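Local coordinates for protein YibA (Escherichia coli, PDB 1OYZ), which is of unknown function but probably serves as a HEAT-repeat protein-binding scaffold, with a possible oxidoreductase role, at residues 96-99 and 100-104; 65-68 and 69-72; 137-141 and 142-146. All blocks are in the same frame, centred on the assembly; numbering follows the deposited sequence.

Contact 1: 96-99 and 100-104; sequences NNMA and LNDKS
L100 lays its branched end along the carbonyl of N96, one helical turn back: CG of L100 lies 3.3 Å from O of N96, and CD1 goes on past it toward the side chain of N96. The first torsion (chi1 -59°) sets CG of L100 beside its own backbone N and turns the chain back over the preceding turn. Cutting the side chain back to an alanine here takes away CG and both methyls and would probably leave the N96 carbonyl without its apolar cover and a gap beside Q132 and I135 of helix 126-136.

The helix ends within the next two residues. L100 N is shared weakly between O of N96 and O of N97, whereas N101 N makes a short bond of 2.7 Å to O of N97, nearly in line with the C=O. The last turn closes with D102 N to O of M98 at 2.9 Å, after which D102 leaves the helical conformation. Its carboxylate lies alongside the selenomethionine M98, the two side chains pointing the same way, with CE of M98 4.1 Å from OD2 of D102. OD1 of D102 uses its anti lone pair to accept from S104 N at 2.9 Å, an Asx turn that leads the chain to S104, the N-cap of the next helix. The partner of OD2 is R71.

M98 rests on V107 and A111 of helix 105-121 and on A75 of helix 68-80, A99 on I112 and Q132, and L100 on Q132 and I135, so the end of helix 88-101 meets three helices.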
loop_
_atom_site.group_PDB
_atom_site.type_symbol
_atom_site.label_atom_id
_atom_site.label_comp_id
_atom_site.label_asym_id
_atom_site.label_seq_id
_atom_site.Cartn_x
_atom_site.Cartn_y
_atom_site.Cartn_z
ATOM N N ASN A 96 3.101 9.577 16.037
ATOM C CA ASN A 96 4.121 8.548 16.262
ATOM C C ASN A 96 3.804 7.821 17.573
ATOM O O ASN A 96 3.810 6.580 17.655
ATOM C CB ASN A 96 5.490 9.236 16.336
ATOM C CG ASN A 96 6.605 8.295 16.697
ATOM O OD1 ASN A 96 7.261 8.500 17.688
ATOM N ND2 ASN A 96 6.833 7.261 15.885
ATOM N N ASN A 97 3.504 8.601 18.601
ATOM C CA ASN A 97 3.182 8.003 19.875
ATOM C C ASN A 97 1.929 7.139 19.808
ATOM O O ASN A 97 1.906 6.010 20.323
ATOM C CB ASN A 97 3.016 9.080 20.946
ATOM C CG ASN A 97 3.425 8.581 22.309
ATOM O OD1 ASN A 97 4.590 8.735 22.722
ATOM N ND2 ASN A 97 2.486 7.937 23.008
HETATM N N MSE A 98 0.867 7.652 19.202
HETATM C CA MSE A 98 -0.360 6.852 19.088
HETATM C C MSE A 98 -0.103 5.578 18.280
HETATM O O MSE A 98 -0.581 4.495 18.619
HETATM C CB MSE A 98 -1.464 7.654 18.393
HETATM C CG MSE A 98 -1.807 8.938 19.125
HETATM SE SE MSE A 98 -2.958 10.146 18.056
HETATM C CE MSE A 98 -4.644 9.197 18.363
ATOM N N ALA A 99 0.635 5.726 17.194
ATOM C CA ALA A 99 0.942 4.586 16.349
ATOM C C ALA A 99 1.581 3.472 17.171
ATOM O O ALA A 99 1.412 2.278 16.871
ATOM C CB ALA A 99 1.907 5.001 15.234
ATOM N N LEU A 100 2.313 3.855 18.213
ATOM C CA LEU A 100 3.011 2.870 19.017
ATOM C C LEU A 100 2.325 2.442 20.322
ATOM O O LEU A 100 2.450 1.280 20.727
ATOM C CB LEU A 100 4.420 3.392 19.330
ATOM C CG LEU A 100 5.333 3.711 18.129
ATOM C CD1 LEU A 100 6.467 4.580 18.575
ATOM C CD2 LEU A 100 5.855 2.428 17.483
ATOM N N ASN A 101 1.578 3.365 20.936
ATOM C CA ASN A 101 0.938 3.138 22.229
ATOM C C ASN A 101 -0.566 3.186 22.351
ATOM O O ASN A 101 -1.080 2.911 23.447
ATOM C CB ASN A 101 1.496 4.128 23.242
ATOM C CG ASN A 101 2.995 4.098 23.291
ATOM O OD1 ASN A 101 3.594 3.065 23.592
ATOM N ND2 ASN A 101 3.623 5.218 22.967
ATOM N N ASP A 102 -1.304 3.520 21.288
ATOM C CA ASP A 102 -2.746 3.569 21.486
ATOM C C ASP A 102 -3.319 2.193 21.731
ATOM O O ASP A 102 -2.984 1.224 21.042
ATOM C CB ASP A 102 -3.486 4.218 20.309
ATOM C CG ASP A 102 -4.812 4.811 20.734
ATOM O OD1 ASP A 102 -5.805 4.060 20.874
ATOM O OD2 ASP A 102 -4.860 6.038 20.963
ATOM N N LYS A 103 -4.198 2.119 22.718
ATOM C CA LYS A 103 -4.836 0.870 23.063
ATOM C C LYS A 103 -5.757 0.326 21.987
ATOM O O LYS A 103 -6.167 -0.823 22.062
ATOM C CB LYS A 103 -5.610 1.014 24.372
ATOM C CG LYS A 103 -4.726 1.070 25.619
ATOM C CD LYS A 103 -5.461 0.421 26.815
ATOM C CE LYS A 103 -4.582 0.294 28.072
ATOM N NZ LYS A 103 -5.247 -0.492 29.155
ATOM N N SER A 104 -6.100 1.133 20.991
ATOM C CA SER A 104 -6.971 0.643 19.931
ATOM C C SER A 104 -6.130 0.355 18.685
ATOM O O SER A 104 -5.402 1.218 18.212
ATOM C CB SER A 104 -8.055 1.677 19.604
ATOM O OG SER A 104 -8.498 1.536 18.261
#

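Contact 2: 65-68 and 69-72; sequences DKNY and IRRD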
loop_
_atom_site.group_PDB
_atom_site.type_symbol
_atom_site.label_atom_id
_atom_site.label_comp_id
_atom_site.label_asym_id
_atom_site.label_seq_id
_atom_site.Cartn_x
_atom_site.Cartn_y
_atom_site.Cartn_z
ATOM N N ASP A 65 -9.030 11.872 23.385
ATOM C CA ASP A 65 -10.349 11.518 23.854
ATOM C C ASP A 65 -10.423 10.074 24.321
ATOM O O ASP A 65 -9.665 9.223 23.869
ATOM C CB ASP A 65 -11.397 11.737 22.772
ATOM C CG ASP A 65 -12.799 11.787 23.345
ATOM O OD1 ASP A 65 -13.193 12.864 23.802
ATOM O OD2 ASP A 65 -13.500 10.753 23.365
ATOM N N LYS A 66 -11.364 9.815 25.218
ATOM C CA LYS A 66 -11.578 8.491 25.767
ATOM C C LYS A 66 -12.194 7.631 24.671
ATOM O O LYS A 66 -11.963 6.433 24.613
ATOM C CB LYS A 66 -12.531 8.594 26.960
ATOM C CG LYS A 66 -12.607 7.355 27.840
ATOM C CD LYS A 66 -13.762 7.474 28.836
ATOM C CE LYS A 66 -13.858 6.283 29.778
ATOM N NZ LYS A 66 -15.054 6.448 30.658
ATOM N N ASN A 67 -12.975 8.242 23.788
ATOM C CA ASN A 67 -13.608 7.496 22.708
ATOM C C ASN A 67 -12.608 7.250 21.560
ATOM O O ASN A 67 -12.102 8.195 20.957
ATOM C CB ASN A 67 -14.833 8.277 22.233
ATOM C CG ASN A 67 -15.567 7.609 21.094
ATOM O OD1 ASN A 67 -16.428 8.228 20.480
ATOM N ND2 ASN A 67 -15.245 6.360 20.803
ATOM N N TYR A 68 -12.357 5.980 21.248
ATOM C CA TYR A 68 -11.380 5.644 20.217
ATOM C C TYR A 68 -11.803 6.113 18.840
ATOM O O TYR A 68 -10.974 6.317 17.967
ATOM C CB TYR A 68 -11.059 4.132 20.236
ATOM C CG TYR A 68 -12.128 3.260 19.665
ATOM C CD1 TYR A 68 -13.342 3.094 20.329
ATOM C CD2 TYR A 68 -11.975 2.682 18.402
ATOM C CE1 TYR A 68 -14.369 2.399 19.752
ATOM C CE2 TYR A 68 -13.008 1.975 17.817
ATOM C CZ TYR A 68 -14.202 1.847 18.490
ATOM O OH TYR A 68 -15.265 1.217 17.883
ATOM N N ILE A 69 -13.097 6.315 18.652
ATOM C CA ILE A 69 -13.590 6.789 17.370
ATOM C C ILE A 69 -13.085 8.215 17.161
ATOM O O ILE A 69 -12.629 8.577 16.076
ATOM C CB ILE A 69 -15.110 6.736 17.344
ATOM C CG1 ILE A 69 -15.544 5.287 17.572
ATOM C CG2 ILE A 69 -15.645 7.295 16.032
ATOM C CD1 ILE A 69 -17.036 5.062 17.540
ATOM N N ARG A 70 -13.147 9.022 18.211
ATOM C CA ARG A 70 -12.643 10.379 18.110
ATOM C C ARG A 70 -11.141 10.390 17.932
ATOM O O ARG A 70 -10.624 11.226 17.193
ATOM C CB ARG A 70 -13.012 11.212 19.338
ATOM C CG ARG A 70 -14.443 11.711 19.322
ATOM C CD ARG A 70 -14.713 12.589 20.545
ATOM N NE ARG A 70 -15.915 13.406 20.377
ATOM C CZ ARG A 70 -16.341 14.288 21.282
ATOM N NH1 ARG A 70 -15.669 14.459 22.419
ATOM N NH2 ARG A 70 -17.428 15.015 21.044
ATOM N N ARG A 71 -10.434 9.476 18.593
ATOM C CA ARG A 71 -8.979 9.470 18.463
ATOM C C ARG A 71 -8.582 9.110 17.039
ATOM O O ARG A 71 -7.685 9.706 16.461
ATOM C CB ARG A 71 -8.332 8.481 19.449
ATOM C CG ARG A 71 -8.445 8.914 20.926
ATOM C CD ARG A 71 -7.333 8.338 21.836
ATOM N NE ARG A 71 -7.280 6.879 21.859
ATOM C CZ ARG A 71 -8.189 6.088 22.426
ATOM N NH1 ARG A 71 -9.259 6.590 23.053
ATOM N NH2 ARG A 71 -8.061 4.778 22.312
ATOM N N ASP A 72 -9.273 8.134 16.478
ATOM C CA ASP A 72 -8.998 7.688 15.138
ATOM C C ASP A 72 -9.220 8.855 14.168
ATOM O O ASP A 72 -8.342 9.209 13.382
ATOM C CB ASP A 72 -9.918 6.510 14.846
ATOM C CG ASP A 72 -9.663 5.893 13.508
ATOM O OD1 ASP A 72 -8.522 5.515 13.220
ATOM O OD2 ASP A 72 -10.614 5.775 12.741
#
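An Asx turn and the first turn of helix 68-80 make up this contact, at the loop that joins helices 53-63 and 68-80 of the HEAT-like solenoid. OD2 of D65 accepts from N67 N at 2.6 Å, and N67 takes the N-cap position. From the helix, R71 reaches back to the loop carbonyls. Its chain bends at chi3 (-59°), which brings NH1 round to them: NH1 of R71 gives a bond of 2.8 Å to O of D65, close to the guanidinium plane, and a weaker one to O of K66. One face of the same guanidinium lies against CA of Y68, and CG and CD of R71 also rest on the D65 carbonyl.

R70 leaves the helix on another flank and runs extended past the aspartate. Its CD lies 3.5 Å from CG of D65, and NH1 of R70 forms a salt bridge with OD1 of D65 at 3.3 Å. The oxygen is in the guanidinium plane, yet NH1 meets it from above the carboxylate, the two planes standing 69° apart. CG1 of I69 sits over one face of the Y68 ring, 3.9 Å from its centroid, a CH-pi contact. Backbone bonds start the helix, R71 N to O of N67 at 3.2 Å and D72 N to O of Y68 at 2.9 Å.

NH2 of R70 makes a salt bridge with D33, and OD1 of D72 bonds to T110. R70 thus bridges two carboxylates, D65 and D33, whereas R71 divides its donors between loop carbonyls and, through NE, the carboxylate of D102; this probably fixes the rotation of both guanidinium groups and offsets the charge of the three aspartates.

Contact 3: 137-141 and 142-146; sequences AFDKS and TNVRR
D139 and V144 meet where this turn is tightly packed: CB of D139 lies 3.3 Å from CG1 of V144, the two side chains crossing at about a right angle. The carboxylate carbon also rests on the valine, and OD1 of D139 accepts from S141 N at 2.7 Å through its anti lone pair, forming an Asx turn. R145 reaches back from the first turn of the helix, bent at chi3 (-55°) so that NH1 comes round to the loop. NH1 of R145 bonds to O of D139 at 3.0 Å, tilted from the guanidinium plane, and more weakly to O of K140, while CD of R145 presses against O of A137 at 3.2 Å.

The N-cap side is looser. OG of S141 accepts from V144 N over a long 3.4 Å, a weak but nearly straight capping bond (164°), and draws a second weak bond from ND2 of N143. The firmer link here is backbone, R145 N to O of S141 at 3.0 Å. K140 starts its side chain away from the helix and is exposed.

Outside the turn, NE of R145 pairs with D170 and OD2 of D139 with R108. S141 touches A105 and R108, and V144 touches R108 and I112, so the link between helices 126-136 and 142-153 lies along the N-terminal half of helix 105-121.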
loop_
_atom_site.group_PDB
_atom_site.type_symbol
_atom_site.label_atom_id
_atom_site.label_comp_id
_atom_site.label_asym_id
_atom_site.label_seq_id
_atom_site.Cartn_x
_atom_site.Cartn_y
_atom_site.Cartn_z
ATOM N N ALA A 137 5.942 -3.167 12.642
ATOM C CA ALA A 137 5.845 -4.245 11.686
ATOM C C ALA A 137 5.592 -5.559 12.468
ATOM O O ALA A 137 5.165 -6.549 11.885
ATOM C CB ALA A 137 7.120 -4.339 10.852
ATOM N N PHE A 138 5.825 -5.560 13.783
ATOM C CA PHE A 138 5.578 -6.770 14.564
ATOM C C PHE A 138 4.307 -6.701 15.410
ATOM O O PHE A 138 4.070 -7.562 16.257
ATOM C CB PHE A 138 6.786 -7.104 15.461
ATOM C CG PHE A 138 8.052 -7.408 14.693
ATOM C CD1 PHE A 138 8.253 -8.658 14.117
ATOM C CD2 PHE A 138 9.003 -6.414 14.490
ATOM C CE1 PHE A 138 9.383 -8.918 13.340
ATOM C CE2 PHE A 138 10.133 -6.651 13.718
ATOM C CZ PHE A 138 10.328 -7.909 13.134
ATOM N N ASP A 139 3.485 -5.685 15.199
ATOM C CA ASP A 139 2.244 -5.565 15.964
ATOM C C ASP A 139 1.366 -6.798 15.775
ATOM O O ASP A 139 1.394 -7.443 14.726
ATOM C CB ASP A 139 1.444 -4.344 15.516
ATOM C CG ASP A 139 0.383 -3.933 16.529
ATOM O OD1 ASP A 139 -0.651 -4.607 16.668
ATOM O OD2 ASP A 139 0.598 -2.922 17.206
ATOM N N LYS A 140 0.552 -7.090 16.779
ATOM C CA LYS A 140 -0.312 -8.248 16.726
ATOM C C LYS A 140 -1.474 -8.007 15.793
ATOM O O LYS A 140 -2.084 -8.955 15.305
ATOM C CB LYS A 140 -0.816 -8.584 18.127
ATOM C CG LYS A 140 -1.021 -10.068 18.374
ATOM C CD LYS A 140 -2.276 -10.585 17.693
ATOM C CE LYS A 140 -2.777 -11.888 18.322
ATOM N NZ LYS A 140 -4.226 -12.125 17.990
ATOM N N SER A 141 -1.787 -6.738 15.536
ATOM C CA SER A 141 -2.887 -6.411 14.642
ATOM C C SER A 141 -2.470 -6.392 13.175
ATOM O O SER A 141 -1.475 -5.764 12.811
ATOM C CB SER A 141 -3.474 -5.051 14.992
ATOM O OG SER A 141 -4.347 -4.612 13.951
ATOM N N THR A 142 -3.252 -7.066 12.336
ATOM C CA THR A 142 -2.983 -7.111 10.906
ATOM C C THR A 142 -3.166 -5.736 10.295
ATOM O O THR A 142 -2.407 -5.330 9.420
ATOM C CB THR A 142 -3.938 -8.079 10.175
ATOM O OG1 THR A 142 -5.289 -7.770 10.541
ATOM C CG2 THR A 142 -3.637 -9.503 10.541
ATOM N N ASN A 143 -4.184 -5.018 10.746
ATOM C CA ASN A 143 -4.418 -3.678 10.214
ATOM C C ASN A 143 -3.166 -2.851 10.434
ATOM O O ASN A 143 -2.731 -2.115 9.532
ATOM C CB ASN A 143 -5.587 -3.021 10.922
ATOM C CG ASN A 143 -6.810 -3.911 10.950
ATOM O OD1 ASN A 143 -7.885 -3.520 10.499
ATOM N ND2 ASN A 143 -6.650 -5.126 11.482
ATOM N N VAL A 144 -2.567 -2.989 11.620
ATOM C CA VAL A 144 -1.355 -2.241 11.934
ATOM C C VAL A 144 -0.195 -2.660 11.066
ATOM O O VAL A 144 0.511 -1.814 10.523
ATOM C CB VAL A 144 -0.933 -2.402 13.423
ATOM C CG1 VAL A 144 0.472 -1.859 13.610
ATOM C CG2 VAL A 144 -1.926 -1.661 14.350
ATOM N N ARG A 145 0.024 -3.966 10.951
ATOM C CA ARG A 145 1.103 -4.451 10.118
ATOM C C ARG A 145 0.878 -3.970 8.674
ATOM O O ARG A 145 1.808 -3.523 8.024
ATOM C CB ARG A 145 1.208 -5.979 10.198
ATOM C CG ARG A 145 1.650 -6.465 11.582
ATOM C CD ARG A 145 2.288 -7.843 11.544
ATOM N NE ARG A 145 1.426 -8.838 10.920
ATOM C CZ ARG A 145 0.265 -9.249 11.408
ATOM N NH1 ARG A 145 -0.203 -8.746 12.540
ATOM N NH2 ARG A 145 -0.414 -10.201 10.776
ATOM N N ARG A 146 -0.359 -4.037 8.195
ATOM C CA ARG A 146 -0.685 -3.568 6.846
ATOM C C ARG A 146 -0.301 -2.093 6.722
ATOM O O ARG A 146 0.393 -1.705 5.797
ATOM C CB ARG A 146 -2.189 -3.705 6.564
ATOM C CG ARG A 146 -2.596 -3.487 5.100
ATOM C CD ARG A 146 -4.112 -3.537 4.961
ATOM N NE ARG A 146 -4.685 -4.532 5.872
ATOM C CZ ARG A 146 -5.941 -4.510 6.313
ATOM N NH1 ARG A 146 -6.765 -3.545 5.925
ATOM N NH2 ARG A 146 -6.372 -5.441 7.164
#

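Along the chain the three contacts follow in series, none enclosing or crossing another. Contact 2 comes first, turning the loop after helix 53-63 into helix 68-80; contact 1 ends helix 88-101 and leads to helix 105-121; contact 3 carries the loop after helix 126-136 into helix 142-153. Contacts 1 and 2 touch, chiefly through the salt bridge of D102 OD2 with R71 NE at 2.7 Å. Contact 3 touches neither, its nearest atoms about 5 Å from contact 1, but helix 105-121 borders all three. An aspartate-arginine pairing thus recurs from one turn to the next, R71 with D102, R108 with D139 and R145 with D170, joining successive parts of the solenoid.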